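Local coordinates for SusD homolog (Bacteroides thetaiotaomicron VPI-5482, PDB 3FDH), which probably binds glycans at the outer membrane for uptake, as other SusD/RagB-family proteins do, at residues 326-331 and 425-430. Sequence-based numbering, arbitrary orientation.
Sequences KTAPTL and WGASGE
L331 and S428 carry the tight part of this buried contact. The backbone N of L331 donates to S428 O at 2.8 Å, in the plane of that carbonyl and with an N-H...O angle of 157°. Just beside the bond the leucine lies along the serine: CG and CD1 rest on S428 CB, and CD1 also comes within 3.7 Å of S428 OG. CG stands anti to the carbonyl carbon, beside the backbone N (chi1 -58°), and with CD1 anti to CA this methyl reaches the serine, whose hydroxyl is also hydrogen-bonded to N367 of helix 354-379. An alanine in place of L331 would keep the backbone bond but would probably open a gap beside S428 CB and OG where CG and CD1 now lie.

Away from this spot the segments are held more loosely, by water and one apolar touch. A328 CB meets A427 CB at 4.2 Å. One water joins P329 O, at 2.7 Å, to S428 OG; a second joins A427 O to T330 OG1, which also bonds Y243; a third donates to both L331 O and G429 O. N249 reinforces the bridging, its ND2 bonding A328 O and A427 O.

The contact fastens strand 330-331, paired antiparallel with the sequence-distant 238-240, to the loop between helices 412-423 and 431-443, within the mostly helical SusD-like fold. With a single direct hydrogen bond between the segments and three waters linking other polar groups, the waters probably help to satisfy carbonyls and hydroxyls in the protein interior, alongside N249.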
ATOM      1  N   LYS A 326     -15.931   6.485   2.358  1.00 27.88           N
ATOM      2  CA  LYS A 326     -16.678   5.256   2.140  1.00 28.48           C
ATOM      3  C   LYS A 326     -16.507   4.581   0.785  1.00 29.70           C
ATOM      4  O   LYS A 326     -16.412   3.336   0.696  1.00 29.52           O
ATOM      5  CB  LYS A 326     -18.159   5.487   2.427  1.00 27.59           C
ATOM      6  CG  LYS A 326     -18.987   4.212   2.418  1.00 32.04           C
ATOM      7  CD  LYS A 326     -20.436   4.554   2.712  1.00 34.21           C
ATOM      8  CE  LYS A 326     -21.303   3.312   2.823  1.00 40.06           C
ATOM      9  NZ  LYS A 326     -22.693   3.620   3.314  1.00 43.99           N
ATOM     10  N   THR A 327     -16.436   5.424  -0.236  1.00 30.90           N
ATOM     11  CA  THR A 327     -16.359   4.966  -1.609  1.00 29.75           C
ATOM     12  C   THR A 327     -15.069   5.336  -2.307  1.00 29.55           C
ATOM     13  O   THR A 327     -14.961   5.210  -3.510  1.00 30.00           O
ATOM     14  CB  THR A 327     -17.576   5.432  -2.421  1.00 29.44           C
ATOM     15  OG1 THR A 327     -17.626   6.855  -2.446  1.00 30.09           O
ATOM     16  CG2 THR A 327     -18.869   4.900  -1.802  1.00 29.92           C
ATOM     17  N   ALA A 328     -14.048   5.707  -1.553  1.00 29.35           N
ATOM     18  CA  ALA A 328     -12.765   5.991  -2.192  1.00 28.22           C
ATOM     19  C   ALA A 328     -12.219   4.709  -2.814  1.00 27.58           C
ATOM     20  O   ALA A 328     -12.303   3.627  -2.197  1.00 28.93           O
ATOM     21  CB  ALA A 328     -11.747   6.569  -1.168  1.00 28.42           C
ATOM     22  N   PRO A 329     -11.579   4.807  -3.996  1.00 29.19           N
ATOM     23  CA  PRO A 329     -11.036   3.560  -4.552  1.00 28.84           C
ATOM     24  C   PRO A 329      -9.842   3.022  -3.816  1.00 28.97           C
ATOM     25  O   PRO A 329      -9.123   3.743  -3.158  1.00 29.75           O
ATOM     26  CB  PRO A 329     -10.563   3.947  -5.962  1.00 29.87           C
ATOM     27  CG  PRO A 329     -10.466   5.490  -5.960  1.00 30.71           C
ATOM     28  CD  PRO A 329     -11.447   5.958  -4.913  1.00 29.61           C
ATOM     29  N   THR A 330      -9.648   1.728  -3.975  1.00 29.89           N
ATOM     30  CA  THR A 330      -8.466   1.071  -3.486  1.00 27.84           C
ATOM     31  C   THR A 330      -7.467   1.124  -4.628  1.00 28.79           C
ATOM     32  O   THR A 330      -7.714   0.626  -5.726  1.00 27.62           O
ATOM     33  CB  THR A 330      -8.692  -0.390  -3.059  1.00 28.51           C
ATOM     34  OG1 THR A 330      -9.543  -0.428  -1.913  1.00 30.11           O
ATOM     35  CG2 THR A 330      -7.363  -1.052  -2.742  1.00 28.40           C
ATOM     36  N   LEU A 331      -6.341   1.760  -4.348  1.00 28.86           N
ATOM     37  CA  LEU A 331      -5.275   1.932  -5.342  1.00 29.67           C
ATOM     38  C   LEU A 331      -4.226   0.793  -5.194  1.00 28.44           C
ATOM     39  O   LEU A 331      -3.420   0.755  -4.252  1.00 31.92           O
ATOM     40  CB  LEU A 331      -4.663   3.345  -5.238  1.00 25.58           C
ATOM     41  CG  LEU A 331      -5.646   4.501  -5.425  1.00 27.98           C
ATOM     42  CD1 LEU A 331      -4.906   5.862  -5.343  1.00 25.73           C
ATOM     43  CD2 LEU A 331      -6.425   4.322  -6.683  1.00 27.66           C
ATOM     44  N   TRP A 425      -0.473   8.625   2.373  1.00 30.00           N
ATOM     45  CA  TRP A 425      -1.417   8.674   3.513  1.00 28.95           C
ATOM     46  C   TRP A 425      -2.806   8.896   2.917  1.00 27.61           C
ATOM     47  O   TRP A 425      -3.031   9.800   2.135  1.00 29.14           O
ATOM     48  CB  TRP A 425      -1.096   9.877   4.386  1.00 29.01           C
ATOM     49  CG  TRP A 425      -2.051  10.150   5.472  1.00 28.79           C
ATOM     50  CD1 TRP A 425      -2.550   9.242   6.365  1.00 23.51           C
ATOM     51  CD2 TRP A 425      -2.566  11.421   5.868  1.00 25.54           C
ATOM     52  NE1 TRP A 425      -3.375   9.847   7.279  1.00 25.61           N
ATOM     53  CE2 TRP A 425      -3.428  11.191   6.976  1.00 27.92           C
ATOM     54  CE3 TRP A 425      -2.400  12.746   5.393  1.00 24.83           C
ATOM     55  CZ2 TRP A 425      -4.081  12.215   7.623  1.00 28.74           C
ATOM     56  CZ3 TRP A 425      -3.097  13.744   6.005  1.00 28.62           C
ATOM     57  CH2 TRP A 425      -3.906  13.486   7.135  1.00 27.87           C
ATOM     58  N   GLY A 426      -3.736   8.075   3.328  1.00 28.59           N
ATOM     59  CA  GLY A 426      -5.109   8.135   2.883  1.00 25.71           C
ATOM     60  C   GLY A 426      -5.972   6.919   3.149  1.00 26.75           C
ATOM     61  O   GLY A 426      -5.676   6.105   4.053  1.00 27.77           O
ATOM     62  N   ALA A 427      -7.009   6.801   2.337  1.00 28.69           N
ATOM     63  CA  ALA A 427      -7.988   5.689   2.368  1.00 28.71           C
ATOM     64  C   ALA A 427      -7.765   4.778   1.175  1.00 28.99           C
ATOM     65  O   ALA A 427      -8.585   3.891   0.854  1.00 30.91           O
ATOM     66  CB  ALA A 427      -9.454   6.281   2.323  1.00 26.81           C
ATOM     67  N   SER A 428      -6.647   5.003   0.495  1.00 30.36           N
ATOM     68  CA  SER A 428      -6.324   4.317  -0.776  1.00 29.61           C
ATOM     69  C   SER A 428      -5.656   2.946  -0.691  1.00 29.39           C
ATOM     70  O   SER A 428      -5.466   2.280  -1.720  1.00 30.78           O
ATOM     71  CB  SER A 428      -5.487   5.229  -1.697  1.00 29.61           C
ATOM     72  OG  SER A 428      -6.135   6.472  -1.923  1.00 26.95           O
ATOM     73  N   GLY A 429      -5.284   2.551   0.521  1.00 28.41           N
ATOM     74  CA  GLY A 429      -4.582   1.287   0.762  1.00 28.06           C
ATOM     75  C   GLY A 429      -3.084   1.379   0.531  1.00 28.35           C
ATOM     76  O   GLY A 429      -2.439   0.373   0.284  1.00 27.69           O
ATOM     77  N   GLU A 430      -2.519   2.579   0.637  1.00 28.77           N
ATOM     78  CA  GLU A 430      -1.067   2.795   0.329  1.00 28.51           C
ATOM     79  C   GLU A 430      -0.069   2.669   1.479  1.00 30.03           C
ATOM     80  O   GLU A 430       1.158   2.754   1.273  1.00 28.89           O
ATOM     81  CB  GLU A 430      -0.882   4.127  -0.414  1.00 30.29           C
ATOM     82  CG  GLU A 430      -1.545   4.124  -1.777  1.00 27.32           C
ATOM     83  CD  GLU A 430      -1.211   5.354  -2.609  1.00 26.20           C
ATOM     84  OE1 GLU A 430      -1.579   6.480  -2.195  1.00 32.23           O
ATOM     85  OE2 GLU A 430      -0.589   5.183  -3.688  1.00 32.42           O
TER
HETATM   86  O   HOH W   1      -8.528   6.311  -2.837  1.00 29.20           O
HETATM   87  O   HOH W   2      -8.418   1.021   0.013  1.00 24.37           O
HETATM   88  O   HOH W   3      -3.908  -1.100  -1.862  1.00 25.64           O